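Imelysin (Bacteroides ovatus ATCC 8483, PDB 3OYV) belongs to the imelysin-like family implicated in bacterial iron uptake and probably binds metal at the outer membrane. Local coordinates at residues E269-A274 / F349-N354; A112-Y117 / T277-W282. All coordinates share one frame; numbering follows the deposited sequence. Where two conformers were deposited one is given.

Contact 1 (E269-A274 / F349-N354)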
ATOM      1  N   GLU A 269     -11.887 -10.802  15.180  1.00 11.10           N
ATOM      2  CA  GLU A 269     -11.764 -11.513  13.897  1.00 11.76           C
ATOM      3  C   GLU A 269     -12.420 -10.738  12.750  1.00 11.94           C
ATOM      4  O   GLU A 269     -11.862 -10.627  11.669  1.00 10.22           O
ATOM      5  CB  GLU A 269     -12.370 -12.918  13.972  1.00 13.13           C
ATOM      6  CG  GLU A 269     -11.535 -13.857  14.862  1.00 19.50           C
ATOM      7  CD  GLU A 269     -12.244 -15.137  15.313  1.00 30.24           C
ATOM      8  OE1 GLU A 269     -13.374 -15.408  14.859  1.00 31.11           O
ATOM      9  OE2 GLU A 269     -11.648 -15.873  16.146  1.00 35.94           O
ATOM     10  N   THR A 270     -13.609 -10.215  12.998  1.00 10.79           N
ATOM     11  CA  THR A 270     -14.329  -9.435  12.006  1.00 10.07           C
ATOM     12  C   THR A 270     -13.573  -8.163  11.601  1.00 10.88           C
ATOM     13  O   THR A 270     -13.516  -7.823  10.424  1.00 10.74           O
ATOM     14  CB  THR A 270     -15.741  -9.131  12.545  1.00 11.61           C
ATOM     15  OG1 THR A 270     -16.417 -10.386  12.741  1.00 13.38           O
ATOM     16  CG2 THR A 270     -16.537  -8.254  11.569  1.00 12.87           C
ATOM     17  N   ALA A 271     -13.006  -7.453  12.576  1.00  9.35           N
ATOM     18  CA  ALA A 271     -12.220  -6.265  12.296  1.00  9.44           C
ATOM     19  C   ALA A 271     -10.921  -6.627  11.554  1.00  8.84           C
ATOM     20  O   ALA A 271     -10.555  -5.928  10.610  1.00  9.00           O
ATOM     21  CB  ALA A 271     -11.928  -5.469  13.558  1.00 11.58           C
ATOM     22  N   CYS A 272     -10.305  -7.748  11.902  1.00  9.32           N
ATOM     23  CA  CYS A 272      -9.141  -8.207  11.159  1.00  8.70           C
ATOM     24  C   CYS A 272      -9.509  -8.530   9.710  1.00  9.61           C
ATOM     25  O   CYS A 272      -8.773  -8.194   8.769  1.00 10.12           O
ATOM     26  CB  CYS A 272      -8.564  -9.445  11.827  1.00  9.62           C
ATOM     27  SG  CYS A 272      -7.743  -9.139  13.425  1.00 11.57           S
ATOM     28  N   ASP A 273     -10.638  -9.220   9.510  1.00  9.01           N
ATOM     29  CA  ASP A 273     -11.094  -9.461   8.135  1.00 10.85           C
ATOM     30  C   ASP A 273     -11.217  -8.146   7.358  1.00  9.59           C
ATOM     31  O   ASP A 273     -10.819  -8.069   6.215  1.00  9.98           O
ATOM     32  CB  ASP A 273     -12.485 -10.146   8.110  1.00 11.69           C
ATOM     33  CG  ASP A 273     -12.505 -11.568   8.669  1.00 15.21           C
ATOM     34  OD1 ASP A 273     -11.460 -12.210   8.749  1.00 15.24           O
ATOM     35  OD2 ASP A 273     -13.620 -12.051   8.997  1.00 17.20           O
ATOM     36  N   ALA A 274     -11.811  -7.144   8.000  1.00  8.85           N
ATOM     37  CA  ALA A 274     -11.967  -5.858   7.378  1.00  8.56           C
ATOM     38  C   ALA A 274     -10.635  -5.177   7.090  1.00  8.73           C
ATOM     39  O   ALA A 274     -10.514  -4.470   6.080  1.00  9.49           O
ATOM     40  CB  ALA A 274     -12.890  -4.946   8.223  1.00 10.20           C
ATOM     41  N   PHE A 349      -1.477  -3.322  14.568  1.00 10.40           N
ATOM     42  CA  PHE A 349      -0.935  -3.595  15.922  1.00 10.98           C
ATOM     43  C   PHE A 349      -2.054  -3.817  16.941  1.00 10.39           C
ATOM     44  O   PHE A 349      -1.956  -4.669  17.812  1.00 12.14           O
ATOM     45  CB  PHE A 349      -0.081  -2.389  16.321  1.00 11.72           C
ATOM     46  CG  PHE A 349       0.536  -2.458  17.702  1.00 13.20           C
ATOM     47  CD1 PHE A 349      -0.179  -2.113  18.824  1.00 13.20           C
ATOM     48  CD2 PHE A 349       1.878  -2.726  17.854  1.00 17.57           C
ATOM     49  CE1 PHE A 349       0.417  -2.163  20.068  1.00 12.11           C
ATOM     50  CE2 PHE A 349       2.471  -2.740  19.106  1.00 19.38           C
ATOM     51  CZ  PHE A 349       1.733  -2.481  20.199  1.00 16.29           C
ATOM     52  N   LEU A 350      -3.098  -3.013  16.813  1.00  9.98           N
ATOM     53  CA  LEU A 350      -4.250  -3.020  17.720  1.00  9.68           C
ATOM     54  C   LEU A 350      -5.190  -4.192  17.514  1.00  9.79           C
ATOM     55  O   LEU A 350      -5.962  -4.523  18.418  1.00 11.78           O
ATOM     56  CB  LEU A 350      -4.990  -1.675  17.611  1.00 10.26           C
ATOM     57  CG  LEU A 350      -4.230  -0.416  18.087  1.00 11.09           C
ATOM     58  CD1 LEU A 350      -4.975   0.871  17.658  1.00 12.09           C
ATOM     59  CD2 LEU A 350      -3.940  -0.456  19.610  1.00 13.22           C
ATOM     60  N   LEU A 351      -5.104  -4.841  16.342  1.00  9.14           N
ATOM     61  CA  LEU A 351      -5.995  -5.924  15.974  1.00  9.55           C
ATOM     62  C   LEU A 351      -5.377  -7.324  16.022  1.00  9.71           C
ATOM     63  O   LEU A 351      -6.103  -8.305  16.160  1.00 10.34           O
ATOM     64  CB  LEU A 351      -6.588  -5.691  14.576  1.00  9.65           C
ATOM     65  CG  LEU A 351      -7.560  -4.534  14.448  1.00  9.01           C
ATOM     66  CD1 LEU A 351      -7.959  -4.361  12.976  1.00 10.78           C
ATOM     67  CD2 LEU A 351      -8.798  -4.759  15.348  1.00 10.23           C
ATOM     68  N   TYR A 352      -4.058  -7.405  15.828  1.00 10.31           N
ATOM     69  CA  TYR A 352      -3.346  -8.655  15.670  1.00 10.57           C
ATOM     70  C   TYR A 352      -2.211  -8.819  16.668  1.00 10.09           C
ATOM     71  O   TYR A 352      -1.611  -7.821  17.099  1.00 12.77           O
ATOM     72  CB  TYR A 352      -2.705  -8.706  14.298  1.00 11.09           C
ATOM     73  CG  TYR A 352      -3.621  -8.864  13.117  1.00 11.43           C
ATOM     74  CD1 TYR A 352      -3.960 -10.112  12.642  1.00 11.29           C
ATOM     75  CD2 TYR A 352      -4.075  -7.742  12.414  1.00 11.30           C
ATOM     76  CE1 TYR A 352      -4.740 -10.245  11.496  1.00 11.06           C
ATOM     77  CE2 TYR A 352      -4.872  -7.869  11.301  1.00 10.34           C
ATOM     78  CZ  TYR A 352      -5.180  -9.121  10.829  1.00  9.83           C
ATOM     79  OH  TYR A 352      -5.940  -9.206   9.688  1.00 13.73           O
ATOM     80  N   LYS A 353      -1.904 -10.073  16.968  1.00 11.38           N
ATOM     81  CA  LYS A 353      -0.677 -10.373  17.659  1.00 14.69           C
ATOM     82  C   LYS A 353      -0.116 -11.681  17.121  1.00 13.59           C
ATOM     83  O   LYS A 353      -0.802 -12.706  17.109  1.00 14.13           O
ATOM     84  CB  LYS A 353      -0.952 -10.433  19.148  1.00 16.64           C
ATOM     85  CG  LYS A 353       0.331 -10.659  19.952  1.00 19.10           C
ATOM     86  CD  LYS A 353       0.103 -10.615  21.424  1.00 23.38           C
ATOM     87  CE  LYS A 353       1.409 -10.632  22.179  1.00 27.47           C
ATOM     88  NZ  LYS A 353       1.165 -10.784  23.643  1.00 27.37           N
ATOM     89  N   ASN A 354       1.134 -11.642  16.666  1.00 14.09           N
ATOM     90  CA  ASN A 354       1.865 -12.879  16.283  1.00 16.49           C
ATOM     91  C   ASN A 354       1.120 -13.705  15.225  1.00 16.25           C
ATOM     92  O   ASN A 354       1.032 -14.944  15.274  1.00 19.25           O
ATOM     93  CB  ASN A 354       2.205 -13.756  17.525  1.00 18.34           C
ATOM     94  CG  ASN A 354       3.085 -13.035  18.555  1.00 21.48           C
ATOM     95  OD1 ASN A 354       3.851 -12.111  18.233  1.00 26.92           O
ATOM     96  ND2 ASN A 354       2.955 -13.450  19.823  1.00 26.05           N
TER

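Contact 2 (A112-Y117 / T277-W282)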
ATOM      1  N   ALA A 112      11.548  -5.611  12.175  1.00 12.46           N
ATOM      2  CA  ALA A 112      11.561  -4.652  11.071  1.00 12.35           C
ATOM      3  C   ALA A 112      10.595  -5.008   9.934  1.00 11.41           C
ATOM      4  O   ALA A 112      10.442  -4.221   9.018  1.00 12.60           O
ATOM      5  CB  ALA A 112      12.992  -4.522  10.502  1.00 12.55           C
ATOM      6  N   VAL A 113      10.048  -6.225   9.959  1.00 11.44           N
ATOM      7  CA  VAL A 113       9.255  -6.735   8.833  1.00 11.86           C
ATOM      8  C   VAL A 113       7.865  -6.067   8.749  1.00 10.38           C
ATOM      9  O   VAL A 113       6.990  -6.305   9.593  1.00 11.89           O
ATOM     10  CB  VAL A 113       9.111  -8.259   8.926  1.00 12.33           C
ATOM     11  CG1 VAL A 113       8.187  -8.824   7.814  1.00 12.57           C
ATOM     12  CG2 VAL A 113      10.509  -8.942   8.825  1.00 13.27           C
ATOM     13  N   GLU A 114       7.645  -5.285   7.696  1.00  9.81           N
ATOM     14  CA  GLU A 114       6.365  -4.635   7.463  0.60 10.46           C
ATOM     15  C   GLU A 114       5.256  -5.668   7.271  1.00 10.24           C
ATOM     16  O   GLU A 114       5.370  -6.568   6.447  1.00 10.80           O
ATOM     17  CB  GLU A 114       6.463  -3.746   6.214  0.60 11.33           C
ATOM     18  CG  GLU A 114       5.109  -3.232   5.685  0.60 13.21           C
ATOM     19  CD  GLU A 114       5.202  -2.616   4.292  0.60 13.15           C
ATOM     20  OE1 GLU A 114       6.150  -1.848   4.049  0.60 17.92           O
ATOM     21  OE2 GLU A 114       4.315  -2.888   3.434  0.60 11.11           O
ATOM     22  N   SER A 115       4.179  -5.532   8.031  1.00  9.69           N
ATOM     23  CA  SER A 115       2.998  -6.410   8.021  1.00 10.36           C
ATOM     24  C   SER A 115       3.227  -7.754   8.742  1.00 10.64           C
ATOM     25  O   SER A 115       2.445  -8.702   8.583  1.00 10.86           O
ATOM     26  CB  SER A 115       2.405  -6.627   6.632  1.00 10.51           C
ATOM     27  OG  SER A 115       1.856  -5.437   6.111  1.00 12.16           O
ATOM     28  N   TRP A 116       4.239  -7.847   9.617  1.00 10.59           N
ATOM     29  CA  TRP A 116       4.433  -9.093  10.334  1.00 10.66           C
ATOM     30  C   TRP A 116       3.382  -9.354  11.401  1.00 10.08           C
ATOM     31  O   TRP A 116       3.140 -10.496  11.742  1.00 10.81           O
ATOM     32  CB  TRP A 116       5.824  -9.174  10.948  1.00 11.59           C
ATOM     33  CG  TRP A 116       6.047  -8.482  12.298  1.00 11.56           C
ATOM     34  CD1 TRP A 116       6.536  -7.226  12.505  1.00 10.78           C
ATOM     35  CD2 TRP A 116       5.791  -9.021  13.605  1.00 12.85           C
ATOM     36  NE1 TRP A 116       6.621  -6.952  13.849  1.00 11.11           N
ATOM     37  CE2 TRP A 116       6.193  -8.045  14.542  1.00 11.17           C
ATOM     38  CE3 TRP A 116       5.306 -10.242  14.068  1.00 13.32           C
ATOM     39  CZ2 TRP A 116       6.066  -8.238  15.926  1.00 12.94           C
ATOM     40  CZ3 TRP A 116       5.214 -10.450  15.442  1.00 15.21           C
ATOM     41  CH2 TRP A 116       5.602  -9.454  16.346  1.00 14.61           C
ATOM     42  N   TYR A 117       2.753  -8.300  11.949  1.00  9.99           N
ATOM     43  CA  TYR A 117       1.868  -8.525  13.062  1.00 10.04           C
ATOM     44  C   TYR A 117       0.774  -9.496  12.661  1.00 10.64           C
ATOM     45  O   TYR A 117       0.310 -10.293  13.471  1.00 10.66           O
ATOM     46  CB  TYR A 117       1.190  -7.260  13.551  1.00 10.63           C
ATOM     47  CG  TYR A 117       2.033  -6.084  13.932  1.00  9.84           C
ATOM     48  CD1 TYR A 117       3.205  -6.216  14.668  1.00 11.02           C
ATOM     49  CD2 TYR A 117       1.658  -4.814  13.571  1.00 10.41           C
ATOM     50  CE1 TYR A 117       3.930  -5.105  15.035  1.00 11.47           C
ATOM     51  CE2 TYR A 117       2.361  -3.692  13.961  1.00 11.44           C
ATOM     52  CZ  TYR A 117       3.517  -3.844  14.681  1.00 11.43           C
ATOM     53  OH  TYR A 117       4.217  -2.707  15.032  1.00 12.62           O
ATOM     54  N   THR A 277      -9.184  -6.803   4.000  1.00  9.89           N
ATOM     55  CA  THR A 277     -10.009  -6.382   2.856  1.00  9.49           C
ATOM     56  C   THR A 277      -9.614  -4.984   2.415  1.00  9.35           C
ATOM     57  O   THR A 277      -9.460  -4.717   1.207  1.00 11.16           O
ATOM     58  CB  THR A 277     -11.501  -6.491   3.210  1.00 10.01           C
ATOM     59  OG1 THR A 277     -11.788  -7.873   3.438  1.00 13.11           O
ATOM     60  CG2 THR A 277     -12.401  -5.892   2.124  1.00 11.61           C
ATOM     61  N   ALA A 278      -9.460  -4.074   3.371  1.00  9.11           N
ATOM     62  CA  ALA A 278      -9.094  -2.686   3.075  1.00  8.75           C
ATOM     63  C   ALA A 278      -7.628  -2.579   2.584  1.00 10.01           C
ATOM     64  O   ALA A 278      -7.305  -1.751   1.752  1.00  9.84           O
ATOM     65  CB  ALA A 278      -9.348  -1.754   4.302  1.00 10.91           C
ATOM     66  N   ARG A 279      -6.768  -3.441   3.104  1.00  9.45           N
ATOM     67  CA  ARG A 279      -5.367  -3.443   2.698  1.00  8.39           C
ATOM     68  C   ARG A 279      -5.174  -3.774   1.234  1.00 10.06           C
ATOM     69  O   ARG A 279      -4.222  -3.306   0.633  1.00 10.16           O
ATOM     70  CB  ARG A 279      -4.565  -4.403   3.559  1.00  8.47           C
ATOM     71  CG  ARG A 279      -4.224  -3.843   4.945  1.00  9.51           C
ATOM     72  CD  ARG A 279      -3.267  -2.671   4.875  1.00 10.08           C
ATOM     73  NE  ARG A 279      -1.979  -3.044   4.309  1.00  8.81           N
ATOM     74  CZ  ARG A 279      -0.911  -2.266   4.292  1.00 11.11           C
ATOM     75  NH1 ARG A 279      -0.974  -1.024   4.733  1.00 11.14           N
ATOM     76  NH2 ARG A 279       0.242  -2.726   3.826  1.00 12.03           N
ATOM     77  N   GLU A 280      -6.058  -4.586   0.663  1.00  9.43           N
ATOM     78  CA  GLU A 280      -5.828  -5.031  -0.707  0.60  8.42           C
ATOM     79  C   GLU A 280      -5.770  -3.893  -1.730  1.00  8.64           C
ATOM     80  O   GLU A 280      -4.777  -3.808  -2.455  1.00  9.68           O
ATOM     81  CB  GLU A 280      -6.832  -6.089  -1.117  0.60 10.30           C
ATOM     82  CG  GLU A 280      -6.432  -6.740  -2.441  0.60 15.31           C
ATOM     83  CD  GLU A 280      -7.314  -7.896  -2.812  0.60 23.94           C
ATOM     84  OE1 GLU A 280      -8.339  -8.103  -2.131  0.60 27.42           O
ATOM     85  OE2 GLU A 280      -6.969  -8.591  -3.790  0.60 30.60           O
ATOM     86  N   PRO A 281      -6.787  -2.996  -1.789  1.00  8.49           N
ATOM     87  CA  PRO A 281      -6.654  -1.907  -2.739  1.00  8.55           C
ATOM     88  C   PRO A 281      -5.497  -0.970  -2.373  1.00  8.69           C
ATOM     89  O   PRO A 281      -4.836  -0.427  -3.281  1.00  9.36           O
ATOM     90  CB  PRO A 281      -8.011  -1.207  -2.682  1.00 10.61           C
ATOM     91  CG  PRO A 281      -8.570  -1.607  -1.360  1.00  8.98           C
ATOM     92  CD  PRO A 281      -8.124  -2.990  -1.160  1.00  9.32           C
ATOM     93  N   TRP A 282      -5.214  -0.787  -1.084  1.00  9.04           N
ATOM     94  CA  TRP A 282      -4.055   0.024  -0.703  1.00  9.21           C
ATOM     95  C   TRP A 282      -2.757  -0.558  -1.275  1.00  9.35           C
ATOM     96  O   TRP A 282      -1.986   0.105  -1.961  1.00  8.93           O
ATOM     97  CB  TRP A 282      -3.899   0.141   0.821  1.00  9.37           C
ATOM     98  CG  TRP A 282      -2.629   0.869   1.130  1.00  8.62           C
ATOM     99  CD1 TRP A 282      -1.461   0.317   1.545  1.00 10.72           C
ATOM    100  CD2 TRP A 282      -2.385   2.274   0.955  1.00  9.79           C
ATOM    101  NE1 TRP A 282      -0.502   1.287   1.646  1.00 11.07           N
ATOM    102  CE2 TRP A 282      -1.028   2.497   1.272  1.00  9.35           C
ATOM    103  CE3 TRP A 282      -3.148   3.348   0.516  1.00 11.96           C
ATOM    104  CZ2 TRP A 282      -0.454   3.763   1.221  1.00 12.71           C
ATOM    105  CZ3 TRP A 282      -2.577   4.607   0.491  1.00 13.83           C
ATOM    106  CH2 TRP A 282      -1.240   4.799   0.813  1.00 13.50           C
TER

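Contact 1 (E269-A274 / F349-N354)
The sulfur of C272 sits over the ring of Y352, and the numbers leave little doubt about the geometry: SG is 3.6 Å from the ring centroid and its approach lies 11° off the ring normal, a contact with the face and not the rim. The thiol reaches that place because SG stands anti to the carbonyl carbon, chi1 -71°. CB of C272 closes in at the phenol end, 3.5 Å from Y352 CZ. Roughly at right angles to the ring contact, SG of C272 also lies 3.3 Å from L351 O. A271 CB meets L351 CD2 at 3.7 Å, and L259 of helix 223-261 touches both of these residues. This tight part is buried, whereas E269, T270 and D273 lie on the exposed side of their helix and leave the segment 349-354 untouched. Replacing Y352 by an alanine is likely to leave the C272 sulfur without its aromatic surface and open a gap beside helix 265-283. Distance and tilt together define a cysteine sulfur-aromatic contact. Its place is a helix-to-strand junction: Y352 is the first residue to leave helical backbone angles, where helix 343-351 gives way to the short antiparallel hairpin strand 352-353.

Contact 2 (A112-Y117 / T277-W282)
The guanidinium of R279 has CD1 of W282 on one face, 3.5 Å above its plane and offset toward the rim, while the E114 carboxylate stands at its edge, near the plane. Carboxylate and guanidinium planes are turned 85° apart, nearly perpendicular, and E114 OE2 remains 4.1 Å from R279 NH2. The hydroxyl of S115 comes in obliquely, with OG 3.9 Å from the same R279 NH2. Both separations are longer than a direct bond, so the opposite charges of E114 and R279 are neighbours without forming a salt bridge here. Each polar end has a firmer partner: R279 forms salt bridges with D303 through NH1 and with E283 through NE, E114 OE2 is hydrogen-bonded to K93, and S115 OG to D124. An unidentified ligand, probably from the crystallisation liquor, accepts or donates a hydrogen bond at R279 NH2, which suggests a pocket between the segments; its modelled link to E114, a residue with two conformers, is doubtful. R279 bends at chi2 and chi3 yet still carries its guanidinium toward the turn, and E114, with CG anti to the backbone N (chi1 168°) and an extended chain beyond, brings its carboxylate out to meet it. A type II beta turn from V113 to W116, closed by W116 N to V113 O at 3.2 Å, presents E114 and S115 side by side at its two central positions. The turn belongs to the loop between helices 106-111 and 121-137; it faces helix 265-283, while helix 343-351 touches both sides through H345, against E114 and S115, and F344, against R279.

How the contacts relate
Helix 265-283 supplies one segment to each contact, and the two centres lie about 11 Å apart. Their other segments meet directly: Y352 CB is 3.5 Å from Y117 O, and F349 N is 3.6 Å from Y117 CD2, with the rings of F349 and Y117 edge-to-face. The segments of the two contacts alternate along the chain. Contact 1 spans 74 intervening residues, and contact 2 spans 159. Contact 2 is the more central, about 7 Å from the chain centre against 17 Å for contact 1. It also holds the unknown ligand, and Y352 of contact 1 is hydrogen-bonded through its backbone O to a glycerol; both molecules probably come from the crystallisation liquor.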